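Local structure of alpha-L-rhamnosidase (Streptomyces avermitilis, 3W5N) at residues 14-19 with 104-109; 24-29 with 70-75. The protein hydrolyses terminal alpha-L-rhamnose from alpha-L-rhamnosides, releasing the sugar from citrus flavonoids such as naringin, rutin and hesperidin and from gum arabic. All coordinates share one frame; numbering follows the deposited sequence.

Contact 1. Residues 14-19 with 104-109; sequences VQRPLG and APSWWE. With NA (sodium ion), chain M.
The carbonyl oxygen of Pro17 is gripped twice by strand 106-109. Glu109 N donates to Pro17 O at 3.0 Å, while Trp108 CA adds a longer C-H contact to the same oxygen. Beyond it, Gly19 N reaches Glu109 O at 2.8 Å, but the N-H...O angle of 128° makes this bond weak. The two segments run the same way, their directions 6° apart, and these bonds make a single bridge of Leu18 with Glu109. Before the bridge, Arg16 lies across the Trp107 indole: its CB sits over the face of the six-membered ring, 3.7 Å from the centroid, and its CD comes 3.4 Å from Trp107 NE1. Arg16 CG stands anti to the carbonyl carbon (chi1 -60°), which sends the aliphatic chain over the indole. A bend at chi3 then takes the guanidinium onward to a water, which links Arg16 NH1 with Ser106 OG. A serine in place of Trp107 would probably leave the methylenes of Arg16 without their platform and the guanidinium freer to swing. Pro17 CG packs 3.6 Å from Trp108 CB, and Leu18 lies alongside Glu109, pointing the same way. Leu18 O turns to a sodium ion at 2.4 Å, five waters completing its six ligands. The Glu109 carboxylate is held by salt bridges to Arg85 and Arg320, the latter on strand 316-326. In the N-terminal immunoglobulin-like domain, strand 106-109 closes one edge of the sheet it forms with 85-94, 40-48 and 60-66; the loop 14-19 runs along that edge after leaving strand 10-11, while Leu18 also touches Thr358 and Asp360 of strand 353-360.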
ATOM      1  N   VAL A  14      -9.062  -7.219 -16.775  1.00 10.60           N
ATOM      2  CA  VAL A  14      -9.909  -8.033 -15.897  1.00 11.47           C
ATOM      3  C   VAL A  14     -11.070  -8.652 -16.665  1.00 12.38           C
ATOM      4  O   VAL A  14     -11.465  -8.147 -17.705  1.00 11.91           O
ATOM      5  CB  VAL A  14     -10.464  -7.254 -14.674  1.00 11.53           C
ATOM      6  CG1 VAL A  14      -9.335  -6.686 -13.817  1.00 11.97           C
ATOM      7  CG2 VAL A  14     -11.414  -6.151 -15.111  1.00 11.43           C
ATOM      8  N   GLN A  15     -11.614  -9.744 -16.137  1.00 12.99           N
ATOM      9  CA  GLN A  15     -12.879 -10.252 -16.652  1.00 14.66           C
ATOM     10  C   GLN A  15     -14.036  -9.440 -16.050  1.00 13.99           C
ATOM     11  O   GLN A  15     -14.090  -9.219 -14.835  1.00 14.35           O
ATOM     12  CB  GLN A  15     -13.028 -11.745 -16.329  1.00 17.66           C
ATOM     13  CG  GLN A  15     -11.931 -12.614 -16.941  1.00 21.47           C
ATOM     14  CD  GLN A  15     -12.450 -13.958 -17.434  1.00 25.67           C
ATOM     15  OE1 GLN A  15     -12.953 -14.760 -16.659  1.00 28.73           O
ATOM     16  NE2 GLN A  15     -12.336 -14.200 -18.734  1.00 26.99           N
ATOM     17  N   ARG A  16     -14.952  -8.998 -16.901  1.00 13.77           N
ATOM     18  CA  ARG A  16     -16.208  -8.361 -16.453  1.00 13.48           C
ATOM     19  C   ARG A  16     -16.028  -7.156 -15.510  1.00 13.29           C
ATOM     20  O   ARG A  16     -16.580  -7.143 -14.412  1.00 13.46           O
ATOM     21  CB  ARG A  16     -17.154  -9.393 -15.809  1.00 14.49           C
ATOM     22  CG  ARG A  16     -17.577 -10.549 -16.713  1.00 15.63           C
ATOM     23  CD  ARG A  16     -18.369 -11.611 -15.937  1.00 17.22           C
ATOM     24  NE  ARG A  16     -17.513 -12.298 -14.970  1.00 18.24           N
ATOM     25  CZ  ARG A  16     -16.739 -13.349 -15.251  1.00 18.91           C
ATOM     26  NH1 ARG A  16     -16.721 -13.885 -16.471  1.00 18.57           N
ATOM     27  NH2 ARG A  16     -15.987 -13.874 -14.296  1.00 20.18           N
ATOM     28  N   PRO A  17     -15.276  -6.134 -15.939  1.00 12.74           N
ATOM     29  CA  PRO A  17     -15.157  -4.970 -15.049  1.00 13.10           C
ATOM     30  C   PRO A  17     -16.515  -4.289 -14.862  1.00 12.86           C
ATOM     31  O   PRO A  17     -17.291  -4.189 -15.806  1.00 12.64           O
ATOM     32  CB  PRO A  17     -14.199  -4.042 -15.787  1.00 13.33           C
ATOM     33  CG  PRO A  17     -14.164  -4.514 -17.209  1.00 12.69           C
ATOM     34  CD  PRO A  17     -14.536  -5.972 -17.201  1.00 12.77           C
ATOM     35  N   LEU A  18     -16.782  -3.864 -13.636  1.00 13.04           N
ATOM     36  CA  LEU A  18     -18.025  -3.209 -13.263  1.00 12.97           C
ATOM     37  C   LEU A  18     -17.703  -1.788 -12.818  1.00 13.57           C
ATOM     38  O   LEU A  18     -16.946  -1.582 -11.861  1.00 13.03           O
ATOM     39  CB  LEU A  18     -18.696  -3.985 -12.121  1.00 13.57           C
ATOM     40  CG  LEU A  18     -20.028  -3.493 -11.552  1.00 13.51           C
ATOM     41  CD1 LEU A  18     -21.135  -3.575 -12.584  1.00 14.09           C
ATOM     42  CD2 LEU A  18     -20.444  -4.326 -10.340  1.00 14.05           C
ATOM     43  N   GLY A  19     -18.288  -0.800 -13.487  1.00 13.66           N
ATOM     44  CA  GLY A  19     -17.997   0.595 -13.159  1.00 14.08           C
ATOM     45  C   GLY A  19     -16.695   1.060 -13.804  1.00 14.40           C
ATOM     46  O   GLY A  19     -15.876   1.706 -13.158  1.00 15.73           O
ATOM     47  N   ALA A 104     -17.013 -16.924 -26.158  1.00 16.52           N
ATOM     48  CA  ALA A 104     -18.187 -16.921 -25.302  1.00 17.05           C
ATOM     49  C   ALA A 104     -18.422 -15.471 -24.846  1.00 17.28           C
ATOM     50  O   ALA A 104     -17.496 -14.819 -24.369  1.00 16.49           O
ATOM     51  CB  ALA A 104     -17.962 -17.826 -24.103  1.00 17.95           C
ATOM     52  N   PRO A 105     -19.654 -14.962 -25.015  1.00 17.65           N
ATOM     53  CA  PRO A 105     -19.949 -13.544 -24.745  1.00 17.00           C
ATOM     54  C   PRO A 105     -19.531 -13.114 -23.342  1.00 17.01           C
ATOM     55  O   PRO A 105     -19.738 -13.839 -22.368  1.00 16.42           O
ATOM     56  CB  PRO A 105     -21.468 -13.463 -24.920  1.00 18.30           C
ATOM     57  CG  PRO A 105     -21.753 -14.535 -25.938  1.00 18.58           C
ATOM     58  CD  PRO A 105     -20.831 -15.667 -25.552  1.00 18.33           C
ATOM     59  N   SER A 106     -18.888 -11.956 -23.258  1.00 15.19           N
ATOM     60  CA  SER A 106     -18.586 -11.386 -21.963  1.00 15.07           C
ATOM     61  C   SER A 106     -19.142  -9.980 -21.914  1.00 14.11           C
ATOM     62  O   SER A 106     -19.884  -9.569 -22.816  1.00 14.11           O
ATOM     63  CB  SER A 106     -17.088 -11.406 -21.691  1.00 15.70           C
ATOM     64  OG  SER A 106     -16.865 -11.108 -20.322  1.00 17.18           O
ATOM     65  N   TRP A 107     -18.794  -9.234 -20.870  1.00 13.64           N
ATOM     66  CA  TRP A 107     -19.321  -7.883 -20.747  1.00 12.85           C
ATOM     67  C   TRP A 107     -18.386  -6.976 -19.951  1.00 12.11           C
ATOM     68  O   TRP A 107     -17.528  -7.457 -19.198  1.00 11.92           O
ATOM     69  CB  TRP A 107     -20.741  -7.904 -20.117  1.00 12.87           C
ATOM     70  CG  TRP A 107     -20.843  -8.569 -18.744  1.00 12.82           C
ATOM     71  CD1 TRP A 107     -21.204  -9.877 -18.482  1.00 13.38           C
ATOM     72  CD2 TRP A 107     -20.594  -7.959 -17.465  1.00 12.60           C
ATOM     73  NE1 TRP A 107     -21.167 -10.115 -17.117  1.00 12.88           N
ATOM     74  CE2 TRP A 107     -20.806  -8.954 -16.472  1.00 12.74           C
ATOM     75  CE3 TRP A 107     -20.204  -6.665 -17.060  1.00 12.32           C
ATOM     76  CZ2 TRP A 107     -20.646  -8.694 -15.104  1.00 12.63           C
ATOM     77  CZ3 TRP A 107     -20.027  -6.408 -15.701  1.00 11.87           C
ATOM     78  CH2 TRP A 107     -20.248  -7.424 -14.733  1.00 12.03           C
ATOM     79  N   TRP A 108     -18.550  -5.668 -20.143  1.00 11.52           N
ATOM     80  CA  TRP A 108     -18.073  -4.676 -19.165  1.00 11.19           C
ATOM     81  C   TRP A 108     -19.212  -3.686 -18.907  1.00 11.27           C
ATOM     82  O   TRP A 108     -20.152  -3.579 -19.708  1.00 10.96           O
ATOM     83  CB  TRP A 108     -16.787  -3.961 -19.600  1.00 10.75           C
ATOM     84  CG  TRP A 108     -16.967  -2.848 -20.631  1.00 10.70           C
ATOM     85  CD1 TRP A 108     -17.142  -1.505 -20.388  1.00 10.85           C
ATOM     86  CD2 TRP A 108     -16.990  -3.006 -22.049  1.00 10.60           C
ATOM     87  NE1 TRP A 108     -17.266  -0.819 -21.587  1.00 10.74           N
ATOM     88  CE2 TRP A 108     -17.171  -1.720 -22.620  1.00 10.60           C
ATOM     89  CE3 TRP A 108     -16.855  -4.108 -22.898  1.00 10.73           C
ATOM     90  CZ2 TRP A 108     -17.222  -1.519 -24.003  1.00 10.82           C
ATOM     91  CZ3 TRP A 108     -16.905  -3.906 -24.291  1.00 11.06           C
ATOM     92  CH2 TRP A 108     -17.097  -2.623 -24.818  1.00 10.59           C
ATOM     93  N   GLU A 109     -19.157  -2.993 -17.777  1.00 11.29           N
ATOM     94  CA  GLU A 109     -20.209  -2.037 -17.467  1.00 11.20           C
ATOM     95  C   GLU A 109     -19.614  -0.690 -17.097  1.00 10.96           C
ATOM     96  O   GLU A 109     -18.742  -0.590 -16.230  1.00 10.15           O
ATOM     97  CB  GLU A 109     -21.125  -2.568 -16.349  1.00 11.46           C
ATOM     98  CG  GLU A 109     -22.317  -1.659 -16.064  1.00 12.41           C
ATOM     99  CD  GLU A 109     -23.320  -2.246 -15.078  1.00 13.23           C
ATOM    100  OE1 GLU A 109     -23.648  -3.451 -15.172  1.00 13.01           O
ATOM    101  OE2 GLU A 109     -23.815  -1.491 -14.212  1.00 13.64           O
TER
HETATM  102 NA    NA M1212     -14.888  -1.758 -10.590  1.00 24.08          NA
HETATM  103  O   HOH W   1     -18.152 -13.466 -18.677  1.00 25.71           O
HETATM  104  O   HOH W   2     -14.106  -3.019 -12.355  1.00 22.18           O
HETATM  105  O   HOH W   3     -13.813   0.310 -11.309  1.00 24.73           O
HETATM  106  O   HOH W   4     -15.894  -0.287  -8.914  1.00 19.66           O
HETATM  107  O   HOH W   5     -12.991  -2.123  -9.290  1.00 16.51           O
HETATM  108  O   HOH W   6     -15.661  -3.778  -9.598  1.00 30.67           O

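Contact 2. Residues 24-29 with 70-75; sequences HPRLSW and SVLVPY. With NA (sodium ion), chain L.
A G1 beta bulge shapes the antiparallel pairing of strands 26-32 and 73-74: Leu72 and Val73 both face Leu27. Leu72 takes the first bulge position with left-handed backbone angles (phi 54°), a conformation usually left to glycine there. Leu27 N gives Val73 O a bond of 2.8 Å, and Val73 N returns one to Leu27 O. The N-H of Leu72 turns instead to a side chain, meeting Ser28 OG at 2.9 Å. Ser28 OG, anti to its own carbonyl carbon (chi1 -65°), is thereby placed over the bulge. Along the strands, Tyr75 N donates to Pro25 O and Trp29 N to Ser70 O, and His24 ND1 donates to Tyr75 O, 3.1 Å away and close to the plane of the imidazole. Ser70 CA lies over the five-membered ring of Trp29, 3.9 Å from its centroid, while Trp29 CH2 meets Val73 CG2 at 3.7 Å. Trp29 NE1 is hydrogen-bonded to Gln40 OE1, which fixes the turn of the indole. Arg26 and Pro74 share one face of the sheet; Leu72 CD2 lies over one face of the Arg26 guanidinium, near its rim, and the charge is paired with Glu12 and Asp712. Val71 O binds a sodium ion at 2.4 Å together with three waters, and the Ser70 hydroxyl reaches Asn987. Leu27, Trp29 and Val73 lie against Val45, Tyr43 and Trp88 of the other sheet. Strands 10-11, 26-32 and 73-74, facing the sheet 60-66, 40-48, 85-94 and 106-109, thus match the A-B-E and C'-C-F-G layers of a fibronectin type III-like immunoglobulin sandwich.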
ATOM      1  N   HIS A  24     -12.321   4.368 -24.178  1.00 13.86           N
ATOM      2  CA  HIS A  24     -11.838   3.361 -25.131  1.00 13.73           C
ATOM      3  C   HIS A  24     -11.229   2.150 -24.430  1.00 12.60           C
ATOM      4  O   HIS A  24     -10.015   1.893 -24.530  1.00 12.25           O
ATOM      5  CB  HIS A  24     -10.865   3.982 -26.131  1.00 14.58           C
ATOM      6  CG  HIS A  24     -11.454   5.156 -26.844  1.00 15.90           C
ATOM      7  ND1 HIS A  24     -12.346   5.019 -27.890  1.00 17.11           N
ATOM      8  CD2 HIS A  24     -11.367   6.484 -26.593  1.00 16.43           C
ATOM      9  CE1 HIS A  24     -12.738   6.215 -28.290  1.00 17.05           C
ATOM     10  NE2 HIS A  24     -12.152   7.120 -27.526  1.00 17.34           N
ATOM     11  N   PRO A  25     -12.085   1.395 -23.707  1.00 12.73           N
ATOM     12  CA  PRO A  25     -11.577   0.237 -22.957  1.00 12.52           C
ATOM     13  C   PRO A  25     -10.798  -0.712 -23.854  1.00 12.02           C
ATOM     14  O   PRO A  25     -11.207  -0.966 -24.995  1.00 12.75           O
ATOM     15  CB  PRO A  25     -12.841  -0.463 -22.433  1.00 13.17           C
ATOM     16  CG  PRO A  25     -14.008   0.175 -23.103  1.00 13.19           C
ATOM     17  CD  PRO A  25     -13.557   1.499 -23.680  1.00 12.46           C
ATOM     18  N   ARG A  26      -9.703  -1.255 -23.329  1.00 11.70           N
ATOM     19  CA  ARG A  26      -8.799  -2.101 -24.103  1.00 11.05           C
ATOM     20  C   ARG A  26      -9.102  -3.580 -23.908  1.00 11.29           C
ATOM     21  O   ARG A  26      -9.084  -4.099 -22.790  1.00 10.89           O
ATOM     22  CB  ARG A  26      -7.354  -1.784 -23.745  1.00 11.46           C
ATOM     23  CG  ARG A  26      -6.992  -0.342 -24.123  1.00 11.64           C
ATOM     24  CD  ARG A  26      -5.684   0.103 -23.465  1.00 11.35           C
ATOM     25  NE  ARG A  26      -5.818   0.129 -22.011  1.00 11.74           N
ATOM     26  CZ  ARG A  26      -4.783   0.176 -21.174  1.00 12.46           C
ATOM     27  NH1 ARG A  26      -3.540   0.196 -21.638  1.00 12.87           N
ATOM     28  NH2 ARG A  26      -4.992   0.186 -19.880  1.00 12.99           N
ATOM     29  N   LEU A  27      -9.349  -4.246 -25.027  1.00 11.22           N
ATOM     30  CA  LEU A  27      -9.796  -5.640 -25.049  1.00 11.71           C
ATOM     31  C   LEU A  27      -8.634  -6.581 -25.339  1.00 11.63           C
ATOM     32  O   LEU A  27      -7.766  -6.267 -26.162  1.00 12.29           O
ATOM     33  CB  LEU A  27     -10.834  -5.790 -26.174  1.00 11.61           C
ATOM     34  CG  LEU A  27     -11.949  -4.742 -26.218  1.00 12.25           C
ATOM     35  CD1 LEU A  27     -12.806  -4.971 -27.447  1.00 12.57           C
ATOM     36  CD2 LEU A  27     -12.808  -4.814 -24.981  1.00 12.47           C
ATOM     37  N   SER A  28      -8.618  -7.755 -24.700  1.00 11.23           N
ATOM     38  CA  SER A  28      -7.559  -8.709 -24.961  1.00 11.31           C
ATOM     39  C   SER A  28      -8.164 -10.076 -25.182  1.00 11.73           C
ATOM     40  O   SER A  28      -9.182 -10.419 -24.551  1.00 11.68           O
ATOM     41  CB  SER A  28      -6.562  -8.781 -23.800  1.00 11.58           C
ATOM     42  OG  SER A  28      -5.854  -7.556 -23.620  1.00 11.94           O
ATOM     43  N   TRP A  29      -7.539 -10.856 -26.059  1.00 12.09           N
ATOM     44  CA  TRP A  29      -7.984 -12.244 -26.301  1.00 12.75           C
ATOM     45  C   TRP A  29      -6.859 -13.274 -26.386  1.00 13.89           C
ATOM     46  O   TRP A  29      -6.429 -13.660 -27.479  1.00 14.24           O
ATOM     47  CB  TRP A  29      -8.943 -12.357 -27.502  1.00 12.28           C
ATOM     48  CG  TRP A  29      -8.525 -11.599 -28.730  1.00 11.79           C
ATOM     49  CD1 TRP A  29      -7.731 -12.052 -29.735  1.00 12.17           C
ATOM     50  CD2 TRP A  29      -8.880 -10.252 -29.068  1.00 12.02           C
ATOM     51  NE1 TRP A  29      -7.577 -11.077 -30.695  1.00 11.93           N
ATOM     52  CE2 TRP A  29      -8.270  -9.961 -30.311  1.00 11.65           C
ATOM     53  CE3 TRP A  29      -9.655  -9.259 -28.440  1.00 11.43           C
ATOM     54  CZ2 TRP A  29      -8.407  -8.720 -30.945  1.00 11.60           C
ATOM     55  CZ3 TRP A  29      -9.813  -8.015 -29.092  1.00 11.71           C
ATOM     56  CH2 TRP A  29      -9.191  -7.764 -30.324  1.00 11.31           C
ATOM     57  N   SER A  70      -3.643  -8.747 -30.498  1.00 14.63           N
ATOM     58  CA  SER A  70      -4.593  -9.496 -29.680  1.00 13.54           C
ATOM     59  C   SER A  70      -4.590  -9.062 -28.219  1.00 13.15           C
ATOM     60  O   SER A  70      -5.283  -9.666 -27.388  1.00 13.53           O
ATOM     61  CB  SER A  70      -4.305 -10.996 -29.793  1.00 13.60           C
ATOM     62  OG  SER A  70      -3.001 -11.298 -29.299  1.00 14.10           O
ATOM     63  N   VAL A  71      -3.802  -8.038 -27.906  1.00 13.07           N
ATOM     64  CA  VAL A  71      -3.619  -7.585 -26.525  1.00 14.01           C
ATOM     65  C   VAL A  71      -3.876  -6.095 -26.445  1.00 12.99           C
ATOM     66  O   VAL A  71      -3.280  -5.320 -27.200  1.00 13.40           O
ATOM     67  CB  VAL A  71      -2.193  -7.926 -26.015  1.00 14.59           C
ATOM     68  CG1 VAL A  71      -1.841  -7.122 -24.774  1.00 15.77           C
ATOM     69  CG2 VAL A  71      -2.087  -9.420 -25.716  1.00 16.13           C
ATOM     70  N   LEU A  72      -4.744  -5.697 -25.514  1.00 12.20           N
ATOM     71  CA  LEU A  72      -5.038  -4.275 -25.218  1.00 12.43           C
ATOM     72  C   LEU A  72      -5.456  -3.486 -26.455  1.00 12.59           C
ATOM     73  O   LEU A  72      -4.955  -2.380 -26.726  1.00 12.24           O
ATOM     74  CB  LEU A  72      -3.873  -3.605 -24.460  1.00 12.72           C
ATOM     75  CG  LEU A  72      -3.540  -4.256 -23.101  1.00 12.52           C
ATOM     76  CD1 LEU A  72      -2.195  -3.748 -22.580  1.00 13.30           C
ATOM     77  CD2 LEU A  72      -4.643  -4.055 -22.064  1.00 12.91           C
ATOM     78  N   VAL A  73      -6.372  -4.081 -27.213  1.00 11.86           N
ATOM     79  CA  VAL A  73      -6.896  -3.444 -28.425  1.00 12.21           C
ATOM     80  C   VAL A  73      -8.043  -2.520 -28.019  1.00 11.98           C
ATOM     81  O   VAL A  73      -9.040  -2.981 -27.460  1.00 11.35           O
ATOM     82  CB  VAL A  73      -7.399  -4.489 -29.447  1.00 12.08           C
ATOM     83  CG1 VAL A  73      -7.902  -3.791 -30.715  1.00 12.85           C
ATOM     84  CG2 VAL A  73      -6.318  -5.514 -29.750  1.00 12.53           C
ATOM     85  N   PRO A  74      -7.901  -1.198 -28.265  1.00 12.68           N
ATOM     86  CA  PRO A  74      -8.915  -0.260 -27.759  1.00 13.52           C
ATOM     87  C   PRO A  74     -10.239  -0.366 -28.507  1.00 13.43           C
ATOM     88  O   PRO A  74     -10.263  -0.465 -29.736  1.00 14.54           O
ATOM     89  CB  PRO A  74      -8.282   1.127 -27.997  1.00 14.05           C
ATOM     90  CG  PRO A  74      -7.269   0.910 -29.073  1.00 14.09           C
ATOM     91  CD  PRO A  74      -6.789  -0.509 -28.954  1.00 13.43           C
ATOM     92  N   TYR A  75     -11.331  -0.395 -27.756  1.00 13.47           N
ATOM     93  CA  TYR A  75     -12.664  -0.195 -28.319  1.00 13.24           C
ATOM     94  C   TYR A  75     -12.676   1.033 -29.228  1.00 13.63           C
ATOM     95  O   TYR A  75     -12.184   2.089 -28.850  1.00 13.42           O
ATOM     96  CB  TYR A  75     -13.668  -0.024 -27.177  1.00 13.14           C
ATOM     97  CG  TYR A  75     -15.027   0.432 -27.632  1.00 13.28           C
ATOM     98  CD1 TYR A  75     -15.940  -0.476 -28.168  1.00 13.17           C
ATOM     99  CD2 TYR A  75     -15.393   1.782 -27.544  1.00 13.35           C
ATOM    100  CE1 TYR A  75     -17.197  -0.061 -28.594  1.00 14.17           C
ATOM    101  CE2 TYR A  75     -16.641   2.210 -27.982  1.00 13.93           C
ATOM    102  CZ  TYR A  75     -17.533   1.285 -28.496  1.00 13.71           C
ATOM    103  OH  TYR A  75     -18.768   1.695 -28.919  1.00 14.03           O
TER
HETATM  104 NA    NA L1211      -1.636  -4.182 -28.585  1.00 26.08          NA
HETATM  105  O   HOH W   7      -3.445 -13.140 -27.418  1.00 28.94           O
HETATM  106  O   HOH W   8      -2.907  -2.408 -28.694  1.00 28.41           O
HETATM  107  O   HOH W   9      -0.110  -2.589 -29.235  1.00 33.01           O
HETATM  108  O   HOH W  10      -0.839  -3.835 -26.506  1.00 33.29           O

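How the contacts relate
Both contacts belong to the same N-terminal immunoglobulin-like sandwich, contact 2 pairing two strands of one sheet, contact 1 fastening a loop to the edge strand of the other, and contact 2 is nested in the chain loop that contact 1 closes. Contact 2 is mostly buried and rests on a run of antiparallel backbone bonds; contact 1 is only partly buried and relies on one parallel-running bridge, with an arginine chain laid over an indole. They meet through Trp108, whose CE2 lies 3.7 Å from Pro25 CG and whose ring also touches Tyr75 and Leu27. Each has a backbone carbonyl bound to a sodium ion, and each extends to another region: contact 1 to strands 316-326 and 353-360, contact 2 to Asp712 and Asn987.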